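Local atomic coordinates of OBCA, Oxalate Biosynthetic Component A (Burkholderia glumae, PDB entry 4NNC), a protein that pairs an N-terminal domain with a TIM-barrel part of the beta-keto acid cleavage enzyme family and holds the ligand 2KQ in this model. Residues A128-L133 and P161-A166; L478-A483 and R490-T495. One frame throughout, in Å; residues are numbered along the deposited sequence.

Contact 1: A128-L133 and P161-A166. With 2KQ ((3S)-3-[2-[3-[[(2R)-4-[[[(2R,3S,4R,5R)-5-(6-aminopurin-9-yl)-4-oxidanyl-3-phosphonooxy-oxolan-2-yl]methoxy-oxidanyl-phosphoryl]oxy-oxidanyl-phosphoryl]oxy-3,3-dimethyl-2-oxidanyl-butanoyl]amino]propanoylamino]ethylsulfanyl]-3-oxidanyl-butanoic acid), chain D.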
loop_
_atom_site.group_PDB
_atom_site.type_symbol
_atom_site.label_atom_id
_atom_site.label_comp_id
_atom_site.label_asym_id
_atom_site.label_seq_id
_atom_site.Cartn_x
_atom_site.Cartn_y
_atom_site.Cartn_z
ATOM N N ALA A 128 11.576 -18.648 6.685
ATOM C CA ALA A 128 11.766 -18.547 5.244
ATOM C C ALA A 128 11.037 -17.311 4.709
ATOM O O ALA A 128 11.593 -16.536 3.928
ATOM C CB ALA A 128 11.281 -19.815 4.539
ATOM N N ARG A 129 9.798 -17.118 5.149
ATOM C CA ARG A 129 9.020 -15.962 4.721
ATOM C C ARG A 129 9.665 -14.621 5.134
ATOM O O ARG A 129 9.715 -13.682 4.322
ATOM C CB ARG A 129 7.583 -16.064 5.238
ATOM C CG ARG A 129 6.594 -15.271 4.404
ATOM C CD ARG A 129 5.170 -15.515 4.847
ATOM N NE ARG A 129 4.756 -16.901 4.684
ATOM C CZ ARG A 129 4.284 -17.655 5.673
ATOM N NH1 ARG A 129 4.166 -17.141 6.892
ATOM N NH2 ARG A 129 3.930 -18.917 5.442
ATOM N N ARG A 130 10.161 -14.529 6.375
ATOM C CA ARG A 130 10.849 -13.309 6.813
ATOM C C ARG A 130 12.027 -12.997 5.892
ATOM O O ARG A 130 12.208 -11.847 5.482
ATOM C CB ARG A 130 11.358 -13.423 8.258
ATOM C CG ARG A 130 10.271 -13.521 9.332
ATOM C CD ARG A 130 10.852 -13.814 10.729
ATOM N NE ARG A 130 11.724 -12.744 11.219
ATOM C CZ ARG A 130 12.428 -12.802 12.353
ATOM N NH1 ARG A 130 12.373 -13.883 13.130
ATOM N NH2 ARG A 130 13.190 -11.775 12.712
ATOM N N ILE A 131 12.816 -14.025 5.562
ATOM C CA ILE A 131 14.012 -13.852 4.728
ATOM C C ILE A 131 13.664 -13.462 3.299
ATOM O O ILE A 131 14.237 -12.515 2.757
ATOM C CB ILE A 131 14.877 -15.124 4.704
ATOM C CG1 ILE A 131 15.469 -15.366 6.099
ATOM C CG2 ILE A 131 15.966 -15.029 3.605
ATOM C CD1 ILE A 131 16.401 -16.560 6.159
ATOM N N VAL A 132 12.716 -14.182 2.707
ATOM C CA VAL A 132 12.219 -13.863 1.369
ATOM C C VAL A 132 11.658 -12.444 1.286
ATOM O O VAL A 132 11.945 -11.716 0.329
ATOM C CB VAL A 132 11.150 -14.867 0.920
ATOM C CG1 VAL A 132 10.512 -14.426 -0.396
ATOM C CG2 VAL A 132 11.766 -16.257 0.764
ATOM N N LEU A 133 10.866 -12.050 2.285
ATOM C CA LEU A 133 10.267 -10.708 2.294
ATOM C C LEU A 133 11.341 -9.645 2.466
ATOM O O LEU A 133 11.290 -8.590 1.834
ATOM C CB LEU A 133 9.217 -10.576 3.405
ATOM C CG LEU A 133 7.850 -11.196 3.097
ATOM C CD1 LEU A 133 6.984 -11.284 4.354
ATOM C CD2 LEU A 133 7.138 -10.395 2.029
ATOM N N PRO A 161 20.379 -8.649 13.652
ATOM C CA PRO A 161 20.820 -9.683 14.600
ATOM C C PRO A 161 19.719 -10.681 14.941
ATOM O O PRO A 161 20.009 -11.862 15.108
ATOM C CB PRO A 161 21.180 -8.878 15.859
ATOM C CG PRO A 161 21.593 -7.543 15.344
ATOM C CD PRO A 161 20.699 -7.290 14.135
ATOM N N ALA A 162 18.481 -10.207 15.041
ATOM C CA ALA A 162 17.342 -11.052 15.407
ATOM C C ALA A 162 17.023 -12.068 14.321
ATOM O O ALA A 162 16.595 -13.189 14.610
ATOM C CB ALA A 162 16.122 -10.196 15.695
ATOM N N LEU A 163 17.204 -11.665 13.065
ATOM C CA LEU A 163 16.976 -12.576 11.955
ATOM C C LEU A 163 18.096 -13.615 11.926
ATOM O O LEU A 163 17.832 -14.807 11.802
ATOM C CB LEU A 163 16.886 -11.806 10.639
ATOM C CG LEU A 163 16.341 -12.563 9.433
ATOM C CD1 LEU A 163 15.003 -13.176 9.782
ATOM C CD2 LEU A 163 16.197 -11.630 8.241
ATOM N N ILE A 164 19.341 -13.160 12.075
ATOM C CA ILE A 164 20.503 -14.048 12.068
ATOM C C ILE A 164 20.489 -15.052 13.226
ATOM O O ILE A 164 20.801 -16.236 13.037
ATOM C CB ILE A 164 21.818 -13.249 12.107
ATOM C CG1 ILE A 164 21.993 -12.434 10.817
ATOM C CG2 ILE A 164 23.007 -14.174 12.336
ATOM C CD1 ILE A 164 21.871 -13.248 9.543
ATOM N N GLU A 165 20.130 -14.581 14.420
ATOM C CA GLU A 165 19.963 -15.459 15.570
ATOM C C GLU A 165 18.922 -16.542 15.275
ATOM O O GLU A 165 19.104 -17.710 15.635
ATOM C CB GLU A 165 19.561 -14.651 16.808
ATOM C CG GLU A 165 20.734 -13.971 17.510
ATOM C CD GLU A 165 20.319 -12.730 18.302
ATOM O OE1 GLU A 165 19.199 -12.710 18.860
ATOM O OE2 GLU A 165 21.120 -11.768 18.356
ATOM N N ALA A 166 17.843 -16.155 14.603
ATOM C CA ALA A 166 16.798 -17.108 14.227
ATOM C C ALA A 166 17.347 -18.139 13.250
ATOM O O ALA A 166 17.013 -19.321 13.324
ATOM C CB ALA A 166 15.596 -16.386 13.633
HETATM C C01 2KQ D . 1.393 -0.067 4.997
HETATM C C02 2KQ D . 0.917 -1.310 4.230
HETATM C C03 2KQ D . 0.516 -0.907 2.726
HETATM C C04 2KQ D . 2.054 -2.340 4.239
HETATM O O05 2KQ D . 1.613 -3.488 3.552
HETATM P P06 2KQ D . 2.241 -4.917 3.876
HETATM O O07 2KQ D . 2.042 -5.815 2.668
HETATM O O08 2KQ D . 3.731 -4.800 4.155
HETATM O O09 2KQ D . 1.463 -5.529 5.122
HETATM P P10 2KQ D . 1.812 -5.363 6.680
HETATM O O11 2KQ D . 0.645 -5.812 7.515
HETATM O O12 2KQ D . 2.075 -3.906 6.980
HETATM O O13 2KQ D . 3.109 -6.233 7.053
HETATM C C14 2KQ D . 3.669 -6.147 8.373
HETATM C C15 2KQ D . 4.596 -7.261 8.612
HETATM O O16 2KQ D . 3.993 -8.558 8.212
HETATM C C17 2KQ D . 4.777 -9.095 7.137
HETATM N N18 2KQ D . 3.882 -9.624 6.167
HETATM C C19 2KQ D . 3.184 -8.944 5.239
HETATM N N20 2KQ D . 2.433 -9.812 4.524
HETATM C C21 2KQ D . 2.648 -11.067 5.001
HETATM C C22 2KQ D . 2.165 -12.348 4.668
HETATM N N23 2KQ D . 1.203 -12.528 3.589
HETATM N N24 2KQ D . 2.604 -13.408 5.371
HETATM C C25 2KQ D . 3.488 -13.245 6.387
HETATM N N26 2KQ D . 3.976 -12.042 6.724
HETATM C C27 2KQ D . 3.562 -10.943 6.040
HETATM C C28 2KQ D . 5.627 -8.002 6.633
HETATM O O29 2KQ D . 6.887 -8.488 6.168
HETATM C C30 2KQ D . 5.848 -7.138 7.804
HETATM O O31 2KQ D . 6.976 -7.628 8.559
HETATM P P32 2KQ D . 7.371 -6.941 9.995
HETATM O O33 2KQ D . 6.274 -7.181 11.043
HETATM O O34 2KQ D . 8.687 -7.501 10.497
HETATM O O35 2KQ D . 7.525 -5.458 9.780
HETATM C C36 2KQ D . -0.260 -1.972 5.019
HETATM O O37 2KQ D . 0.186 -2.308 6.265
HETATM C C38 2KQ D . -1.511 -1.093 5.190
HETATM O O39 2KQ D . -1.545 -0.128 5.946
HETATM N N40 2KQ D . -2.714 -1.461 4.456
HETATM C C41 2KQ D . -3.869 -0.652 4.665
HETATM C C42 2KQ D . -3.960 0.446 3.611
HETATM C C43 2KQ D . -5.204 1.351 3.752
HETATM O O44 2KQ D . -5.490 1.891 4.824
HETATM N N45 2KQ D . -6.043 1.531 2.600
HETATM C C46 2KQ D . -7.193 2.371 2.757
HETATM C C47 2KQ D . -7.200 3.451 1.697
HETATM S S48 2KQ D . -8.772 4.297 1.625
HETATM C C49 2KQ D . -8.798 5.362 0.197
HETATM C C50 2KQ D . -9.713 4.747 -0.725
HETATM O O51 2KQ D . -7.532 5.411 -0.429
HETATM C C52 2KQ D . -9.401 6.757 0.549
HETATM C C53 2KQ D . -8.781 7.984 -0.049
HETATM O O54 2KQ D . -7.760 7.909 -0.795
HETATM O O55 2KQ D . -9.306 9.100 0.205
#
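Around I131 and L163, whose CA atoms face each other 7.9 Å apart, helix segments 128-133 and 161-166 run closer to antiparallel than to perpendicular, with 137° between their directions and axes 11.1 Å apart at closest approach. So wide a spacing keeps the backbones from touching, and R130 and L163 do most of the bridging. The two side chains overlap along their length, each heading for the other's helix. L163 has CG anti to its own backbone N (chi1 -167°), which carries CD1 over one face of the R130 guanidinium, 3.4 Å above the plane and displaced toward the rim; its nearest atom there is R130 NE, 3.6 Å from L163 CD1. The same methyl reaches back to the start of the arginine chain, R130 CB to L163 CD1 being 4.0 Å, and touches I131 CG1 at 4.3 Å. Beyond it A166 CB approaches R130 NH1 obliquely. No hydrogen bond crosses between the segments; the contact is a methyl laid on a flat cation beside a small apolar patch, and it buries 198 Å². Both segments belong to the N-terminal domain, and the pair joins helix 125-137 to the first turns of helix 161-170; L127, on the former helix, extends the apolar side by touching L163 and A166. Helix 125-137 also meets the ligand 2KQ. R129 CD comes obliquely to the rim of the adenine, 3.2 Å from 2KQ C25, a tight spacing whose exact value is doubtful, while its guanidinium turns off to a salt bridge with E414 and a hydrogen bond from NE to the carbonyl of G487. One turn on, L133 CD1 lies against the ribose hydroxyl, 3.3 Å from 2KQ O29.

Contact 2: L478-A483 and R490-T495. With 2KQ ((3S)-3-[2-[3-[[(2R)-4-[[[(2R,3S,4R,5R)-5-(6-aminopurin-9-yl)-4-oxidanyl-3-phosphonooxy-oxolan-2-yl]methoxy-oxidanyl-phosphoryl]oxy-oxidanyl-phosphoryl]oxy-3,3-dimethyl-2-oxidanyl-butanoyl]amino]propanoylamino]ethylsulfanyl]-3-oxidanyl-butanoic acid), chain D.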
loop_
_atom_site.group_PDB
_atom_site.type_symbol
_atom_site.label_atom_id
_atom_site.label_comp_id
_atom_site.label_asym_id
_atom_site.label_seq_id
_atom_site.Cartn_x
_atom_site.Cartn_y
_atom_site.Cartn_z
ATOM N N LEU A 478 1.702 -4.884 -0.090
ATOM C CA LEU A 478 2.962 -4.827 -0.829
ATOM C C LEU A 478 3.424 -6.182 -1.388
ATOM O O LEU A 478 4.436 -6.247 -2.104
ATOM C CB LEU A 478 4.059 -4.249 0.074
ATOM C CG LEU A 478 3.854 -2.845 0.642
ATOM C CD1 LEU A 478 4.993 -2.536 1.599
ATOM C CD2 LEU A 478 3.816 -1.832 -0.492
ATOM N N THR A 479 2.690 -7.248 -1.055
ATOM C CA THR A 479 3.102 -8.625 -1.352
ATOM C C THR A 479 2.222 -9.303 -2.392
ATOM O O THR A 479 1.164 -8.798 -2.729
ATOM C CB THR A 479 3.008 -9.507 -0.099
ATOM O OG1 THR A 479 1.635 -9.638 0.277
ATOM C CG2 THR A 479 3.792 -8.899 1.065
ATOM N N VAL A 480 2.689 -10.446 -2.900
ATOM C CA VAL A 480 1.867 -11.389 -3.663
ATOM C C VAL A 480 2.210 -12.799 -3.185
ATOM O O VAL A 480 3.277 -13.022 -2.609
ATOM C CB VAL A 480 2.124 -11.331 -5.198
ATOM C CG1 VAL A 480 1.585 -10.053 -5.816
ATOM C CG2 VAL A 480 3.621 -11.482 -5.503
ATOM N N ASN A 481 1.311 -13.751 -3.416
ATOM C CA ASN A 481 1.651 -15.151 -3.220
ATOM C C ASN A 481 2.496 -15.640 -4.382
ATOM O O ASN A 481 2.292 -15.220 -5.519
ATOM C CB ASN A 481 0.394 -16.006 -3.099
ATOM C CG ASN A 481 -0.308 -15.805 -1.785
ATOM O OD1 ASN A 481 0.336 -15.659 -0.748
ATOM N ND2 ASN A 481 -1.626 -15.765 -1.820
ATOM N N ASP A 482 3.452 -16.512 -4.085
ATOM C CA ASP A 482 4.291 -17.123 -5.105
ATOM C C ASP A 482 4.591 -18.538 -4.600
ATOM O O ASP A 482 5.399 -18.725 -3.687
ATOM C CB ASP A 482 5.582 -16.310 -5.290
ATOM C CG ASP A 482 6.454 -16.822 -6.445
ATOM O OD1 ASP A 482 6.389 -18.024 -6.774
ATOM O OD2 ASP A 482 7.209 -16.013 -7.032
ATOM N N ALA A 483 3.920 -19.525 -5.180
ATOM C CA ALA A 483 4.052 -20.910 -4.738
ATOM C C ALA A 483 5.455 -21.497 -4.967
ATOM O O ALA A 483 5.844 -22.457 -4.293
ATOM C CB ALA A 483 2.971 -21.786 -5.388
ATOM N N ARG A 490 6.073 -13.129 -1.311
ATOM C CA ARG A 490 7.169 -12.190 -1.625
ATOM C C ARG A 490 6.648 -10.793 -1.942
ATOM O O ARG A 490 5.449 -10.618 -2.167
ATOM C CB ARG A 490 7.979 -12.682 -2.820
ATOM C CG ARG A 490 7.112 -13.066 -4.003
ATOM C CD ARG A 490 7.847 -12.849 -5.293
ATOM N NE ARG A 490 7.067 -13.293 -6.437
ATOM C CZ ARG A 490 6.546 -12.473 -7.340
ATOM N NH1 ARG A 490 6.727 -11.154 -7.228
ATOM N NH2 ARG A 490 5.854 -12.965 -8.356
ATOM N N LYS A 491 7.544 -9.806 -1.974
ATOM C CA LYS A 491 7.161 -8.459 -2.393
ATOM C C LYS A 491 6.673 -8.485 -3.833
ATOM O O LYS A 491 7.327 -9.064 -4.714
ATOM C CB LYS A 491 8.324 -7.452 -2.270
ATOM C CG LYS A 491 8.656 -6.992 -0.840
ATOM C CD LYS A 491 7.488 -6.275 -0.159
ATOM C CE LYS A 491 7.934 -5.548 1.127
ATOM N NZ LYS A 491 6.824 -5.515 2.127
ATOM N N ALA A 492 5.514 -7.871 -4.062
ATOM C CA ALA A 492 4.982 -7.681 -5.408
ATOM C C ALA A 492 5.975 -6.874 -6.235
ATOM O O ALA A 492 6.655 -5.993 -5.700
ATOM C CB ALA A 492 3.630 -6.949 -5.346
ATOM N N ARG A 493 6.051 -7.166 -7.530
ATOM C CA ARG A 493 6.900 -6.404 -8.435
ATOM C C ARG A 493 6.247 -5.071 -8.823
ATOM O O ARG A 493 6.890 -4.204 -9.400
ATOM C CB ARG A 493 7.211 -7.215 -9.695
ATOM C CG ARG A 493 8.096 -8.440 -9.459
ATOM C CD ARG A 493 9.225 -8.489 -10.479
ATOM N NE ARG A 493 10.305 -7.564 -10.122
ATOM C CZ ARG A 493 11.358 -7.302 -10.892
ATOM N NH1 ARG A 493 11.477 -7.888 -12.071
ATOM N NH2 ARG A 493 12.292 -6.454 -10.483
ATOM N N GLY A 494 4.965 -4.919 -8.493
ATOM C CA GLY A 494 4.241 -3.692 -8.765
ATOM C C GLY A 494 2.759 -3.955 -8.571
ATOM O O GLY A 494 2.342 -5.114 -8.461
ATOM N N THR A 495 1.961 -2.891 -8.538
ATOM C CA THR A 495 0.522 -3.034 -8.508
ATOM C C THR A 495 0.021 -3.830 -9.710
ATOM O O THR A 495 -0.932 -4.610 -9.573
ATOM C CB THR A 495 -0.178 -1.664 -8.450
ATOM O OG1 THR A 495 0.097 -1.044 -7.184
ATOM C CG2 THR A 495 -1.691 -1.821 -8.625
HETATM C C01 2KQ D . 1.393 -0.067 4.997
HETATM C C02 2KQ D . 0.917 -1.310 4.230
HETATM C C03 2KQ D . 0.516 -0.907 2.726
HETATM C C04 2KQ D . 2.054 -2.340 4.239
HETATM O O05 2KQ D . 1.613 -3.488 3.552
HETATM P P06 2KQ D . 2.241 -4.917 3.876
HETATM O O07 2KQ D . 2.042 -5.815 2.668
HETATM O O08 2KQ D . 3.731 -4.800 4.155
HETATM O O09 2KQ D . 1.463 -5.529 5.122
HETATM P P10 2KQ D . 1.812 -5.363 6.680
HETATM O O11 2KQ D . 0.645 -5.812 7.515
HETATM O O12 2KQ D . 2.075 -3.906 6.980
HETATM O O13 2KQ D . 3.109 -6.233 7.053
HETATM C C14 2KQ D . 3.669 -6.147 8.373
HETATM C C15 2KQ D . 4.596 -7.261 8.612
HETATM O O16 2KQ D . 3.993 -8.558 8.212
HETATM C C17 2KQ D . 4.777 -9.095 7.137
HETATM N N18 2KQ D . 3.882 -9.624 6.167
HETATM C C19 2KQ D . 3.184 -8.944 5.239
HETATM N N20 2KQ D . 2.433 -9.812 4.524
HETATM C C21 2KQ D . 2.648 -11.067 5.001
HETATM C C22 2KQ D . 2.165 -12.348 4.668
HETATM N N23 2KQ D . 1.203 -12.528 3.589
HETATM N N24 2KQ D . 2.604 -13.408 5.371
HETATM C C25 2KQ D . 3.488 -13.245 6.387
HETATM N N26 2KQ D . 3.976 -12.042 6.724
HETATM C C27 2KQ D . 3.562 -10.943 6.040
HETATM C C28 2KQ D . 5.627 -8.002 6.633
HETATM O O29 2KQ D . 6.887 -8.488 6.168
HETATM C C30 2KQ D . 5.848 -7.138 7.804
HETATM O O31 2KQ D . 6.976 -7.628 8.559
HETATM P P32 2KQ D . 7.371 -6.941 9.995
HETATM O O33 2KQ D . 6.274 -7.181 11.043
HETATM O O34 2KQ D . 8.687 -7.501 10.497
HETATM O O35 2KQ D . 7.525 -5.458 9.780
HETATM C C36 2KQ D . -0.260 -1.972 5.019
HETATM O O37 2KQ D . 0.186 -2.308 6.265
HETATM C C38 2KQ D . -1.511 -1.093 5.190
HETATM O O39 2KQ D . -1.545 -0.128 5.946
HETATM N N40 2KQ D . -2.714 -1.461 4.456
HETATM C C41 2KQ D . -3.869 -0.652 4.665
HETATM C C42 2KQ D . -3.960 0.446 3.611
HETATM C C43 2KQ D . -5.204 1.351 3.752
HETATM O O44 2KQ D . -5.490 1.891 4.824
HETATM N N45 2KQ D . -6.043 1.531 2.600
HETATM C C46 2KQ D . -7.193 2.371 2.757
HETATM C C47 2KQ D . -7.200 3.451 1.697
HETATM S S48 2KQ D . -8.772 4.297 1.625
HETATM C C49 2KQ D . -8.798 5.362 0.197
HETATM C C50 2KQ D . -9.713 4.747 -0.725
HETATM O O51 2KQ D . -7.532 5.411 -0.429
HETATM C C52 2KQ D . -9.401 6.757 0.549
HETATM C C53 2KQ D . -8.781 7.984 -0.049
HETATM O O54 2KQ D . -7.760 7.909 -0.795
HETATM O O55 2KQ D . -9.306 9.100 0.205
HETATM O O HOH W 1 6.200 -4.443 -3.316
#
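V480 and R490 form the antiparallel hydrogen-bonded pair of a small beta hairpin, exchanging V480 N to R490 O (2.9 Å) and R490 N to V480 O (3.1 Å), both nearly straight. T479 and K491 make the adjoining non-hydrogen-bonded pair, and A492 N closes the ladder on L478 O. On the close-packed side buried V480 meets buried A492, CG1 to A492 CB at 3.7 Å, and residues of helix 495-507 back this valine. Its other methyl, CG2, sits over the centre of the R490 guanidinium, 3.5 Å above the plane, but the arginine itself is partly exposed and marks the more open side. R490 leaves the backbone with CG between N and the carbonyl carbon (chi1 50°), then extends to place NE beside D482. That salt bridge, R490 NE to D482 OD2 at 2.8 Å, uses the anti lone pair of OD2, with the carboxylate and guanidinium planes 74° apart; D482 OD2 also salt-bridges R484, and R490 NH2 salt-bridges E497. At the L478 end a water donates to both L478 O and A492 O, and K491 lies alongside L478, its NZ 3.5 Å from L478 CD1. Here the hairpin meets the ligand, L478 N donating to phosphate oxygen O07 of 2KQ at 2.9 Å. K491 NZ stands 3.8 Å from O08 of the same phosphate, too far for a direct bond, but a lysine charge this close would probably stabilise the negative phosphate that the L478 N-H holds.

Contact 1 closes before contact 2 opens along the chain, and their centres lie 18 Å apart, yet helix 125-137 brings them together. L133 CD2 packs on T479 CG2 at 3.8 Å and V132 CG1 on R490 CB at 3.9 Å, so the hairpin of strands 479-481 and 489-491 rests against the helix whose other flank meets helix 161-170. Both contacts touch 2KQ: 128-133 at its adenosine end, 478-483 at a phosphate and, through T479, beside the adenine. The hairpin follows strand 469-472 of the large, mainly parallel sheet, so the ligand's nucleotide end lies where the two parts of the fold meet.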